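Chinitase A (Streptomyces coelicolor, PDB 3EBV) is probably an endochitinase of glycosyl hydrolase family 18 that binds and cleaves chitin, here represented by its TIM-barrel catalytic domain. Local coordinates at residues G87-N92 against I118-G123. Numbering follows the deposited sequence.
Sequences GTVSVN and IDLENG
The carbonyl oxygen of V89 is held by the side-chain amide of N122 and approached by water 1. N122 ND2 reaches V89 O at 3.0 Å, with an N-H...O angle of 148°. The oxygen lies close to the amide plane of N122, yet the donor stands above the carbonyl plane of V89, 54° out of it. With CG between its own backbone N and carbonyl carbon (chi1 59°), N122 turns its amide onto the 87-92 loop. Water 1 can donate to V89 O, at 2.9 Å, and to the carbonyl oxygen of G123, though more acceptors surround this water than it has protons to offer.

The same amide illustrates how one asparagine can read both polar atoms of a backbone residue: water 2 accepts from V89 N at 2.9 Å and can donate to N122 OD1, though its protons too are outnumbered by acceptors, so the carbonyl end of the amide probably meets V89 through solvent. Further along, water 3 lies 2.7 Å from S90 OG and donates to N122 O, adding a further bridge near the surface.

Beneath this hydrated layer the contact turns apolar. L120 CD2 packs on V89 CB at 3.8 Å, the two side chains crossing at about a right angle, and V82 of strand 77-84 touches both, while M129 of helix 126-140 also covers L120.

Segment 87-92 lies in the loop after strand 77-84, and segment 118-123 runs off the adjacent parallel strand 115-120 of the TIM barrel, carrying D119 and E121, the last part of family 18's DxDxE signature. The chemistry thus implies a division of labour: one buried apolar contact packs the loop against strand 115-120, while one direct bond and probable water bridges join outer polar groups.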
# COMPACT_ATOMS: atom_id res chain seq x y z
N GLY A 87 -9.14 11.86 2.57
CA GLY A 87 -10.09 11.39 1.54
C GLY A 87 -11.54 11.40 2.04
O GLY A 87 -11.81 11.24 3.24
N THR A 88 -12.47 11.59 1.10
CA THR A 88 -13.89 11.55 1.44
C THR A 88 -14.68 10.59 0.52
O THR A 88 -15.91 10.72 0.39
CB THR A 88 -14.54 12.96 1.35
OG1 THR A 88 -14.34 13.46 0.03
CG2 THR A 88 -13.93 13.91 2.38
N VAL A 89 -14.01 9.58 -0.05
CA VAL A 89 -14.70 8.57 -0.88
C VAL A 89 -15.51 7.60 0.01
O VAL A 89 -14.98 7.15 1.03
CB VAL A 89 -13.67 7.77 -1.74
CG1 VAL A 89 -14.37 6.66 -2.57
CG2 VAL A 89 -12.93 8.72 -2.68
N SER A 90 -16.76 7.31 -0.36
CA SER A 90 -17.60 6.31 0.36
C SER A 90 -18.15 5.29 -0.61
O SER A 90 -18.68 5.65 -1.67
CB SER A 90 -18.77 6.96 1.11
OG SER A 90 -18.28 7.78 2.18
N VAL A 91 -18.03 4.01 -0.26
CA VAL A 91 -18.55 2.91 -1.10
C VAL A 91 -19.43 2.08 -0.16
O VAL A 91 -18.94 1.19 0.57
CB VAL A 91 -17.42 2.10 -1.77
CG1 VAL A 91 -17.98 0.95 -2.62
CG2 VAL A 91 -16.56 3.01 -2.66
N ASN A 92 -20.71 2.43 -0.12
CA ASN A 92 -21.61 1.89 0.88
C ASN A 92 -23.02 1.63 0.31
O ASN A 92 -24.01 1.63 1.05
CB ASN A 92 -21.67 2.82 2.08
CG ASN A 92 -22.09 4.23 1.70
OD1 ASN A 92 -22.55 4.48 0.59
ND2 ASN A 92 -21.91 5.17 2.65
N ILE A 118 -6.40 0.50 -2.37
CA ILE A 118 -7.49 0.95 -1.52
C ILE A 118 -6.93 1.49 -0.22
O ILE A 118 -6.44 0.72 0.62
CB ILE A 118 -8.48 -0.25 -1.24
CG1 ILE A 118 -8.91 -0.94 -2.57
CG2 ILE A 118 -9.65 0.21 -0.34
CD1 ILE A 118 -9.62 0.02 -3.55
N ASP A 119 -7.06 2.79 -0.04
CA ASP A 119 -6.55 3.47 1.14
C ASP A 119 -7.61 4.42 1.71
O ASP A 119 -7.28 5.53 2.16
CB ASP A 119 -5.25 4.23 0.81
CG ASP A 119 -4.58 4.81 2.03
OD1 ASP A 119 -4.83 4.37 3.18
OD2 ASP A 119 -3.79 5.77 1.82
N LEU A 120 -8.86 3.95 1.74
CA LEU A 120 -9.92 4.71 2.43
C LEU A 120 -9.63 4.69 3.94
O LEU A 120 -9.49 3.61 4.55
CB LEU A 120 -11.30 4.11 2.17
CG LEU A 120 -11.74 3.96 0.70
CD1 LEU A 120 -13.28 3.66 0.66
CD2 LEU A 120 -11.40 5.15 -0.08
N GLU A 121 -9.64 5.87 4.55
CA GLU A 121 -9.43 5.97 6.01
C GLU A 121 -10.65 6.50 6.75
O GLU A 121 -10.59 6.82 7.96
CB GLU A 121 -8.16 6.78 6.29
CG GLU A 121 -6.97 6.12 5.60
CD GLU A 121 -5.64 6.70 5.97
OE1 GLU A 121 -5.59 7.63 6.81
OE2 GLU A 121 -4.65 6.25 5.37
N ASN A 122 -11.75 6.61 6.01
CA ASN A 122 -13.00 7.17 6.55
C ASN A 122 -14.09 6.12 6.62
O ASN A 122 -15.29 6.44 6.65
CB ASN A 122 -13.46 8.38 5.71
CG ASN A 122 -13.71 8.02 4.25
OD1 ASN A 122 -13.02 7.17 3.68
ND2 ASN A 122 -14.66 8.72 3.61
N GLY A 123 -13.66 4.85 6.63
CA GLY A 123 -14.59 3.71 6.73
C GLY A 123 -14.41 2.77 5.54
O GLY A 123 -14.03 3.19 4.43
O HOH W 1 -15.27 5.33 3.28
O HOH W 2 -11.80 8.20 1.23
O HOH W 3 -17.52 6.69 4.52